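Side-chain contacts in 1-pyrroline-5-carboxylate dehydrogenase (Thermus thermophilus, PDB 1UZB), which probably catalyses the NAD-dependent oxidation of glutamate gamma-semialdehyde, the open form of 1-pyrroline-5-carboxylate, to glutamate: residues A[111-114]-A[115-119]; A[452-455]-A[456-459]; A[92-95]-A[96-99]; A[365-368]-A[369-373]. One frame throughout, in Å; residues are numbered along the deposited sequence. Where two conformers were deposited one is given.

Contact 1: A[111-114]-A[115-119]; sequences RRKR and ELEAT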
loop_
_atom_site.group_PDB
_atom_site.type_symbol
_atom_site.label_atom_id
_atom_site.label_comp_id
_atom_site.label_asym_id
_atom_site.label_seq_id
_atom_site.Cartn_x
_atom_site.Cartn_y
_atom_site.Cartn_z
ATOM N N ARG A 111 23.000 17.558 21.833
ATOM C CA ARG A 111 23.228 18.645 22.781
ATOM C C ARG A 111 24.701 18.818 23.152
ATOM O O ARG A 111 25.075 19.827 23.746
ATOM C CB ARG A 111 22.380 18.432 24.040
ATOM C CG ARG A 111 20.897 18.638 23.784
ATOM C CD ARG A 111 20.023 18.081 24.889
ATOM N NE ARG A 111 18.613 18.219 24.542
ATOM C CZ ARG A 111 17.681 17.312 24.815
ATOM N NH1 ARG A 111 18.002 16.190 25.445
ATOM N NH2 ARG A 111 16.427 17.524 24.440
ATOM N N ARG A 112 25.537 17.841 22.803
ATOM C CA ARG A 112 26.971 17.911 23.091
ATOM C C ARG A 112 27.783 18.013 21.801
ATOM O O ARG A 112 28.986 17.744 21.784
ATOM C CB ARG A 112 27.423 16.674 23.878
ATOM C CG ARG A 112 26.867 16.602 25.292
ATOM C CD ARG A 112 27.411 15.400 26.052
ATOM N NE ARG A 112 28.862 15.455 26.220
ATOM C CZ ARG A 112 29.566 14.581 26.935
ATOM N NH1 ARG A 112 30.883 14.704 27.034
ATOM N NH2 ARG A 112 28.951 13.581 27.551
ATOM N N LYS A 113 27.115 18.423 20.729
ATOM C CA LYS A 113 27.735 18.534 19.414
ATOM C C LYS A 113 29.033 19.339 19.354
ATOM O O LYS A 113 30.052 18.836 18.871
ATOM C CB LYS A 113 26.716 19.104 18.421
ATOM C CG LYS A 113 27.185 19.151 16.976
ATOM C CD LYS A 113 26.004 19.094 16.009
ATOM C CE LYS A 113 24.972 20.174 16.286
ATOM N NZ LYS A 113 23.907 20.167 15.248
ATOM N N ARG A 114 29.012 20.578 19.841
ATOM C CA ARG A 114 30.207 21.415 19.794
ATOM C C ARG A 114 31.380 20.806 20.567
ATOM O O ARG A 114 32.530 20.867 20.121
ATOM C CB ARG A 114 29.891 22.816 20.327
ATOM C CG ARG A 114 28.914 23.624 19.466
ATOM C CD ARG A 114 29.535 24.069 18.138
ATOM N NE ARG A 114 29.184 23.202 17.012
ATOM C CZ ARG A 114 28.000 23.199 16.406
ATOM N NH1 ARG A 114 27.037 24.017 16.811
ATOM N NH2 ARG A 114 27.779 22.382 15.383
ATOM N N GLU A 115 31.087 20.218 21.722
ATOM C CA GLU A 115 32.117 19.585 22.539
ATOM C C GLU A 115 32.766 18.424 21.782
ATOM O O GLU A 115 33.989 18.284 21.769
ATOM C CB GLU A 115 31.510 19.055 23.838
ATOM C CG GLU A 115 32.531 18.501 24.815
ATOM C CD GLU A 115 31.904 17.621 25.879
ATOM O OE1 GLU A 115 30.711 17.818 26.195
ATOM O OE2 GLU A 115 32.608 16.733 26.404
ATOM N N LEU A 116 31.940 17.583 21.165
ATOM C CA LEU A 116 32.456 16.442 20.417
ATOM C C LEU A 116 33.276 16.898 19.209
ATOM O O LEU A 116 34.325 16.329 18.918
ATOM C CB LEU A 116 31.303 15.533 19.979
ATOM C CG LEU A 116 30.617 14.785 21.128
ATOM C CD1 LEU A 116 29.379 14.076 20.612
ATOM C CD2 LEU A 116 31.588 13.791 21.755
ATOM N N GLU A 117 32.804 17.933 18.519
ATOM C CA GLU A 117 33.524 18.461 17.366
ATOM C C GLU A 117 34.890 18.989 17.803
ATOM O O GLU A 117 35.906 18.700 17.172
ATOM C CB GLU A 117 32.728 19.590 16.705
ATOM C CG GLU A 117 31.378 19.164 16.136
ATOM C CD GLU A 117 30.548 20.342 15.671
ATOM O OE1 GLU A 117 30.933 21.491 15.969
ATOM O OE2 GLU A 117 29.506 20.120 15.015
ATOM N N ALA A 118 34.908 19.753 18.894
ATOM C CA ALA A 118 36.148 20.318 19.415
ATOM C C ALA A 118 37.122 19.220 19.823
ATOM O O ALA A 118 38.337 19.366 19.668
ATOM C CB ALA A 118 35.848 21.219 20.605
ATOM N N THR A 119 36.593 18.119 20.343
ATOM C CA THR A 119 37.442 17.014 20.761
ATOM C C THR A 119 38.085 16.378 19.528
ATOM O O THR A 119 39.241 15.964 19.569
ATOM C CB THR A 119 36.647 15.962 21.563
ATOM O OG1 THR A 119 36.016 16.599 22.680
ATOM C CG2 THR A 119 37.577 14.876 22.085
#
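The N-terminal turn of helix 113-124 carries two salt bridges, each between residues i and i+3: Arg112 with Glu115 and Arg114 with Glu117. Arg112 is the N-cap residue. Its chain bends at the CG-CD bond (chi3 62°) to run alongside Glu115, and the guanidinium offers its side. Arg112 NE donates to Glu115 OE1 at 3.0 Å, from above the carboxylate plane, while Arg112 NH1 meets Glu115 OE2 on the syn side at 2.7 Å. The two planes are 25° apart, and both nitrogens reach the carboxylate out of its plane. Arg114 grips Glu117 in the same side-on way, NE to OE1 at 2.7 Å and NH2 to OE2 at 2.9 Å, but with the planes 42° apart. NH1 of Arg112 also pairs with Glu221, and Glu117 OE2 with Ser132 OG. Lys113 lays its CG 3.2 Å from Glu117 OE2, while its NZ turns to Glu9. A leucine in place of Arg112 would probably deprive the Glu115 carboxylate of both its guanidinium bonds and Glu221 of a cationic partner, leaving the Glu115 group freer to turn. Underneath, Leu116 N donates to Arg112 O at 3.0 Å, the first of the successive backbone bonds that wind the helix. The buried Glu117 is thus matched by a positive charge through two bonds, and acidic groups so near a helix N-terminus are likely to be favoured further by the helix dipole.

Contact 2: A[452-455]-A[456-459]; sequences RKRE and HLEW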
loop_
_atom_site.group_PDB
_atom_site.type_symbol
_atom_site.label_atom_id
_atom_site.label_comp_id
_atom_site.label_asym_id
_atom_site.label_seq_id
_atom_site.Cartn_x
_atom_site.Cartn_y
_atom_site.Cartn_z
ATOM N N ARG A 452 29.590 15.967 -18.944
ATOM C CA ARG A 452 28.273 16.470 -19.314
ATOM C C ARG A 452 27.614 15.481 -20.276
ATOM O O ARG A 452 26.416 15.574 -20.552
ATOM C CB ARG A 452 28.375 17.833 -20.002
ATOM C CG ARG A 452 28.680 19.019 -19.099
ATOM C CD ARG A 452 28.469 20.311 -19.891
ATOM N NE ARG A 452 28.693 21.533 -19.121
ATOM C CZ ARG A 452 29.863 22.157 -19.017
ATOM N NH1 ARG A 452 29.960 23.265 -18.291
ATOM N NH2 ARG A 452 30.935 21.684 -19.638
ATOM N N LYS A 453 28.393 14.533 -20.787
ATOM C CA LYS A 453 27.866 13.559 -21.735
ATOM C C LYS A 453 27.065 12.472 -21.033
ATOM O O LYS A 453 27.613 11.678 -20.272
ATOM C CB LYS A 453 29.010 12.946 -22.545
ATOM C CG LYS A 453 28.538 12.061 -23.685
ATOM C CD LYS A 453 29.687 11.679 -24.604
ATOM C CE LYS A 453 29.220 10.727 -25.690
ATOM N NZ LYS A 453 28.077 11.299 -26.456
ATOM N N ARG A 454 25.761 12.443 -21.299
ATOM C CA ARG A 454 24.861 11.479 -20.675
ATOM C C ARG A 454 25.306 10.041 -20.872
ATOM O O ARG A 454 25.254 9.230 -19.944
ATOM C CB ARG A 454 23.439 11.628 -21.230
ATOM C CG ARG A 454 22.856 13.031 -21.164
ATOM C CD ARG A 454 22.995 13.661 -19.785
ATOM N NE ARG A 454 22.416 12.850 -18.718
ATOM C CZ ARG A 454 22.515 13.145 -17.426
ATOM N NH1 ARG A 454 21.962 12.352 -16.522
ATOM N NH2 ARG A 454 23.159 14.237 -17.040
ATOM N N GLU A 455 25.734 9.719 -22.086
ATOM C CA GLU A 455 26.156 8.363 -22.393
ATOM C C GLU A 455 27.343 7.922 -21.543
ATOM O O GLU A 455 27.445 6.757 -21.169
ATOM C CB GLU A 455 26.481 8.239 -23.885
ATOM C CG GLU A 455 25.262 8.392 -24.802
ATOM C CD GLU A 455 24.882 9.840 -25.097
ATOM O OE1 GLU A 455 25.511 10.775 -24.552
ATOM O OE2 GLU A 455 23.942 10.043 -25.897
ATOM N N HIS A 456 28.241 8.850 -21.229
ATOM C CA HIS A 456 29.390 8.500 -20.402
ATOM C C HIS A 456 28.962 8.252 -18.962
ATOM O O HIS A 456 29.413 7.295 -18.334
ATOM C CB HIS A 456 30.447 9.604 -20.460
ATOM C CG HIS A 456 31.204 9.636 -21.749
ATOM N ND1 HIS A 456 32.223 10.530 -21.993
ATOM C CD2 HIS A 456 31.100 8.869 -22.860
ATOM C CE1 HIS A 456 32.716 10.312 -23.199
ATOM N NE2 HIS A 456 32.053 9.308 -23.746
ATOM N N LEU A 457 28.083 9.108 -18.445
ATOM C CA LEU A 457 27.603 8.948 -17.081
ATOM C C LEU A 457 26.848 7.635 -16.921
ATOM O O LEU A 457 27.105 6.880 -15.986
ATOM C CB LEU A 457 26.697 10.119 -16.686
ATOM C CG LEU A 457 27.335 11.514 -16.641
ATOM C CD1 LEU A 457 26.297 12.516 -16.164
ATOM C CD2 LEU A 457 28.543 11.524 -15.703
ATOM N N GLU A 458 25.928 7.346 -17.837
ATOM C CA GLU A 458 25.155 6.118 -17.725
ATOM C C GLU A 458 26.030 4.885 -17.944
ATOM O O GLU A 458 25.766 3.821 -17.391
ATOM C CB GLU A 458 23.966 6.153 -18.689
ATOM C CG GLU A 458 23.010 7.322 -18.416
ATOM C CD GLU A 458 22.443 7.335 -16.999
ATOM O OE1 GLU A 458 21.793 8.339 -16.629
ATOM O OE2 GLU A 458 22.637 6.351 -16.256
ATOM N N TRP A 459 27.077 5.038 -18.747
ATOM C CA TRP A 459 28.021 3.953 -18.998
ATOM C C TRP A 459 28.724 3.657 -17.663
ATOM O O TRP A 459 28.849 2.507 -17.248
ATOM C CB TRP A 459 29.024 4.414 -20.061
ATOM C CG TRP A 459 30.047 3.413 -20.500
ATOM C CD1 TRP A 459 30.180 2.124 -20.083
ATOM C CD2 TRP A 459 31.091 3.639 -21.454
ATOM N NE1 TRP A 459 31.246 1.528 -20.719
ATOM C CE2 TRP A 459 31.822 2.437 -21.566
ATOM C CE3 TRP A 459 31.479 4.743 -22.226
ATOM C CZ2 TRP A 459 32.923 2.305 -22.423
ATOM C CZ3 TRP A 459 32.574 4.613 -23.078
ATOM C CH2 TRP A 459 33.281 3.401 -23.168
HETATM O O HOH W 1 20.876 10.362 -18.374
#
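One face of the His456 ring carries the aliphatic chain of Lys453, whose CD stands 3.5 Å from the ring centroid and 11° off the normal, a CH-pi contact at the start of helix 454-463. This helix links strands 446-450 and 468-471 in a beta-alpha-beta unit. Phe431 stacks with the imidazole, and ND1 bonds to Asp298. The Arg454 guanidinium has Leu457 CD1 over one face, toward the rim and 3.7 Å from Arg454 NH2, and a water at its edge, in plane; NH2 pairs with Glu514 of the fourth subunit. Lys453 keeps CG opposite its own nitrogen (chi1 -172°) and stays extended to CE, laying CD across the imidazole; the final bend brings Lys453 NZ to Glu455 OE1 from above the carboxylate plane, a 3.2 Å salt bridge. A serine in place of Lys453 would probably strip the cover from this face of His456 and leave Glu455 without its cation. The Glu458 carboxylate is bonded by Arg461 and by Arg100 of the third subunit. Glu458 OE1 lies 4.0 Å from Arg454 NH1, too far for a salt bridge; the water spans the gap, accepting from Arg454 NH1 at 2.9 Å and donating to Glu458 OE1 at 2.8 Å.

Contact 3: A[92-95]-A[96-99]; sequences DWPQ and EDRS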
loop_
_atom_site.group_PDB
_atom_site.type_symbol
_atom_site.label_atom_id
_atom_site.label_comp_id
_atom_site.label_asym_id
_atom_site.label_seq_id
_atom_site.Cartn_x
_atom_site.Cartn_y
_atom_site.Cartn_z
ATOM N N ASP A 92 15.301 -9.441 24.587
ATOM C CA ASP A 92 13.860 -9.529 24.820
ATOM C C ASP A 92 13.136 -8.187 24.919
ATOM O O ASP A 92 11.911 -8.149 25.022
ATOM C CB ASP A 92 13.560 -10.353 26.078
ATOM C CG ASP A 92 13.947 -11.812 25.931
ATOM O OD1 ASP A 92 13.924 -12.330 24.795
ATOM O OD2 ASP A 92 14.261 -12.446 26.961
ATOM N N TRP A 93 13.883 -7.088 24.916
ATOM C CA TRP A 93 13.260 -5.769 24.966
ATOM C C TRP A 93 12.421 -5.568 23.710
ATOM O O TRP A 93 12.824 -5.980 22.619
ATOM C CB TRP A 93 14.318 -4.661 24.971
ATOM C CG TRP A 93 14.877 -4.281 26.300
ATOM C CD1 TRP A 93 15.355 -5.122 27.265
ATOM C CD2 TRP A 93 15.094 -2.951 26.783
ATOM N NE1 TRP A 93 15.859 -4.395 28.317
ATOM C CE2 TRP A 93 15.711 -3.060 28.047
ATOM C CE3 TRP A 93 14.828 -1.675 26.266
ATOM C CZ2 TRP A 93 16.068 -1.940 28.807
ATOM C CZ3 TRP A 93 15.183 -0.562 27.019
ATOM C CH2 TRP A 93 15.797 -0.704 28.277
ATOM N N PRO A 94 11.236 -4.956 23.842
ATOM C CA PRO A 94 10.435 -4.737 22.636
ATOM C C PRO A 94 11.277 -3.809 21.763
ATOM O O PRO A 94 11.994 -2.949 22.285
ATOM C CB PRO A 94 9.191 -4.034 23.169
ATOM C CG PRO A 94 9.035 -4.633 24.536
ATOM C CD PRO A 94 10.458 -4.657 25.059
ATOM N N GLN A 95 11.202 -3.971 20.447
ATOM C CA GLN A 95 11.995 -3.121 19.568
ATOM C C GLN A 95 11.687 -1.643 19.798
ATOM O O GLN A 95 12.583 -0.800 19.736
ATOM C CB GLN A 95 11.759 -3.486 18.100
ATOM C CG GLN A 95 12.635 -2.692 17.133
ATOM C CD GLN A 95 14.112 -2.820 17.457
ATOM O OE1 GLN A 95 14.672 -3.917 17.433
ATOM N NE2 GLN A 95 14.750 -1.698 17.766
ATOM N N GLU A 96 10.427 -1.322 20.082
ATOM C CA GLU A 96 10.055 0.069 20.318
ATOM C C GLU A 96 10.849 0.670 21.480
ATOM O O GLU A 96 11.220 1.851 21.451
ATOM C CB GLU A 96 8.555 0.183 20.600
ATOM C CG GLU A 96 7.659 -0.050 19.384
ATOM C CD GLU A 96 7.490 -1.515 19.025
ATOM O OE1 GLU A 96 6.869 -1.794 17.976
ATOM O OE2 GLU A 96 7.961 -2.386 19.785
ATOM N N ASP A 97 11.110 -0.153 22.492
ATOM C CA ASP A 97 11.865 0.266 23.672
ATOM C C ASP A 97 13.339 0.492 23.337
ATOM O O ASP A 97 13.941 1.474 23.776
ATOM C CB ASP A 97 11.750 -0.786 24.785
ATOM C CG ASP A 97 10.366 -0.840 25.413
ATOM O OD1 ASP A 97 9.408 -0.286 24.838
ATOM O OD2 ASP A 97 10.241 -1.456 26.492
ATOM N N ARG A 98 13.926 -0.416 22.562
ATOM C CA ARG A 98 15.327 -0.258 22.186
ATOM C C ARG A 98 15.498 0.962 21.287
ATOM O O ARG A 98 16.462 1.720 21.425
ATOM C CB ARG A 98 15.844 -1.512 21.468
ATOM C CG ARG A 98 16.007 -2.734 22.374
ATOM C CD ARG A 98 16.826 -3.832 21.698
ATOM N NE ARG A 98 16.125 -4.376 20.539
ATOM C CZ ARG A 98 15.531 -5.564 20.511
ATOM N NH1 ARG A 98 15.561 -6.359 21.574
ATOM N NH2 ARG A 98 14.865 -5.944 19.431
ATOM N N SER A 99 14.559 1.159 20.368
ATOM C CA SER A 99 14.642 2.301 19.466
ATOM C C SER A 99 14.525 3.624 20.220
ATOM O O SER A 99 15.235 4.580 19.906
ATOM C CB SER A 99 13.575 2.199 18.372
ATOM O OG SER A 99 13.910 1.161 17.459
#
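Trp93 and Pro94 pack against Asp97 and Arg98 where the chain enters helix 95-111, with Pro94 at the N-cap. Packing contacts come first. The indole crosses Asp97 at about a right angle, ring and carboxylate planes 88° apart, with Trp93 CE3 3.5 Å from Asp97 CB, while Trp93 CB rests 3.6 Å from Arg98 CG. On Pro94, CD lies 3.5 Å from Asp97 OD2; that carboxylate finds its charge partner in Arg100. Among the backbone bonds, Pro94 O accepts from Arg98 N and, weakly, from Asp97 N, and Gln95 O accepts from Ser99 N. The polar side chains centre on Gln95, whose amide works at both ends. Gln95 swings CG away from its backbone N (chi1 -176°), and a bend at the next bond sets the amide between Arg98 and Ser99. Gln95 OE1 takes a straight bond of 2.9 Å from Arg98 NH2, lying in the guanidinium plane, although the donor stands above the amide carbonyl plane. Ala199 O accepts from both Gln95 NE2 and Arg98 NE, tying this pair to helix 188-199. Ser99 OG bonds to Ala146 O and, at the far end of the amide, accepts from Gln95 NE2, in the amide plane, at 3.0 Å.

Contact 4: A[365-368]-A[369-373]; sequences SAEQ and ERKVL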
loop_
_atom_site.group_PDB
_atom_site.type_symbol
_atom_site.label_atom_id
_atom_site.label_comp_id
_atom_site.label_asym_id
_atom_site.label_seq_id
_atom_site.Cartn_x
_atom_site.Cartn_y
_atom_site.Cartn_z
ATOM N N SER A 365 49.252 10.827 13.113
ATOM C CA SER A 365 50.318 10.392 14.014
ATOM C C SER A 365 51.678 10.405 13.352
ATOM O O SER A 365 51.789 10.583 12.142
ATOM C CB SER A 365 50.035 8.971 14.497
ATOM O OG SER A 365 50.098 8.067 13.402
ATOM N N ALA A 366 52.714 10.192 14.161
ATOM C CA ALA A 366 54.078 10.156 13.659
ATOM C C ALA A 366 54.251 8.991 12.691
ATOM O O ALA A 366 54.919 9.129 11.671
ATOM C CB ALA A 366 55.061 10.028 14.818
ATOM N N GLU A 367 53.647 7.849 13.002
ATOM C CA GLU A 367 53.769 6.700 12.113
ATOM C C GLU A 367 53.048 6.967 10.795
ATOM O O GLU A 367 53.543 6.611 9.730
ATOM C CB GLU A 367 53.216 5.430 12.765
ATOM C CG GLU A 367 53.290 4.195 11.863
ATOM C CD GLU A 367 54.705 3.860 11.396
ATOM O OE1 GLU A 367 54.848 2.962 10.538
ATOM O OE2 GLU A 367 55.676 4.485 11.879
ATOM N N GLN A 368 51.876 7.590 10.860
ATOM C CA GLN A 368 51.152 7.895 9.632
ATOM C C GLN A 368 51.975 8.861 8.792
ATOM O O GLN A 368 52.047 8.731 7.570
ATOM C CB GLN A 368 49.780 8.498 9.950
ATOM C CG GLN A 368 48.875 8.652 8.738
ATOM C CD GLN A 368 48.640 7.335 8.019
ATOM O OE1 GLN A 368 48.182 6.362 8.617
ATOM N NE2 GLN A 368 48.955 7.299 6.730
ATOM N N GLU A 369 52.612 9.822 9.453
ATOM C CA GLU A 369 53.443 10.790 8.757
ATOM C C GLU A 369 54.597 10.073 8.057
ATOM O O GLU A 369 54.892 10.339 6.892
ATOM C CB GLU A 369 53.990 11.813 9.749
ATOM C CG GLU A 369 54.825 12.908 9.114
ATOM C CD GLU A 369 55.379 13.871 10.140
ATOM O OE1 GLU A 369 56.150 13.427 11.016
ATOM O OE2 GLU A 369 55.042 15.070 10.074
ATOM N N ARG A 370 55.241 9.155 8.770
ATOM C CA ARG A 370 56.358 8.422 8.196
ATOM C C ARG A 370 55.912 7.645 6.962
ATOM O O ARG A 370 56.594 7.648 5.935
ATOM C CB ARG A 370 56.950 7.451 9.218
ATOM C CG ARG A 370 58.254 6.813 8.747
ATOM C CD ARG A 370 58.632 5.618 9.598
ATOM N NE ARG A 370 57.710 4.504 9.403
ATOM C CZ ARG A 370 57.652 3.764 8.301
ATOM N NH1 ARG A 370 58.466 4.009 7.284
ATOM N NH2 ARG A 370 56.771 2.779 8.213
ATOM N N LYS A 371 54.762 6.986 7.065
ATOM C CA LYS A 371 54.238 6.200 5.954
ATOM C C LYS A 371 53.920 7.048 4.726
ATOM O O LYS A 371 54.274 6.684 3.604
ATOM C CB LYS A 371 52.987 5.433 6.391
ATOM C CG LYS A 371 53.255 4.319 7.396
ATOM C CD LYS A 371 51.970 3.584 7.752
ATOM C CE LYS A 371 52.218 2.495 8.781
ATOM N NZ LYS A 371 50.970 1.756 9.118
ATOM N N VAL A 372 53.254 8.179 4.931
ATOM C CA VAL A 372 52.910 9.046 3.813
ATOM C C VAL A 372 54.176 9.574 3.141
ATOM O O VAL A 372 54.280 9.588 1.915
ATOM C CB VAL A 372 52.025 10.222 4.278
ATOM C CG1 VAL A 372 51.767 11.178 3.119
ATOM C CG2 VAL A 372 50.708 9.683 4.820
ATOM N N LEU A 373 55.145 9.992 3.946
ATOM C CA LEU A 373 56.397 10.503 3.404
ATOM C C LEU A 373 57.147 9.400 2.661
ATOM O O LEU A 373 57.831 9.668 1.675
ATOM C CB LEU A 373 57.271 11.075 4.523
ATOM C CG LEU A 373 56.712 12.315 5.230
ATOM C CD1 LEU A 373 57.615 12.702 6.397
ATOM C CD2 LEU A 373 56.591 13.462 4.235
HETATM O O HOH W 2 57.346 10.483 11.754
#
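Glu369 packs its CB on the carbonyls of the helix start, 3.4 Å from Ala366 O, on the tightly packed inner side of helix 366-379, whereas Glu367, Arg370 and Lys371 lie on its exposed side. Glu369 is buried beside Tyr397, and its OE2 pairs with Arg391. A water ties OE1 back to the helix start, donating to Ala366 O at 2.8 Å and to Glu369 OE1 at 3.3 Å. Val372 sets CG2 3.2 Å from Gln368 O and faces Ile399. On the looser side, one kink in the Arg370 chain (chi3 68°) turns the guanidinium side-on to Glu367, Arg370 NH2 reaching Glu367 OE1 at 3.0 Å and NE reaching OE2 at 3.2 Å. Both oxygens are met on their syn sides, though from somewhat out of the carboxylate plane, and the two planes are 40° apart. Lys371 stretches across the same carboxylate, CE 3.2 Å from Glu367 OE1, but NZ stays beyond salt-bridge range. Glu367 and Arg370 also touch a crystal neighbour, so their pose in solution is less certain. Ser365 caps the helix start, its OG accepting from Gln368 N at 3.1 Å: a serine N-cap, followed by an i to i+3 salt bridge on the first turns of an alpha-helix.

All four contacts mark helix beginnings. Contacts 3 and 1 are neighbours in sequence, at the starts of the successive helices 95-111 and 113-124, yet their centres are 28 Å apart and their nearest atoms about 13 Å. Contact 4 comes equally near contact 1, about 13 Å between nearest atoms, but lies across the chain's centre from contact 3. Contact 2 is remote from contact 3 within one chain, centres 46 Å apart; between subunits they meet, where Glu458 is salt-bridged to Arg100 of the third subunit, with the like-charged Asp97 of that subunit close by. A bound methylpentanediol, probably from the crystallisation liquor, lies about 5 Å from the Asp92 side chain in contact 3.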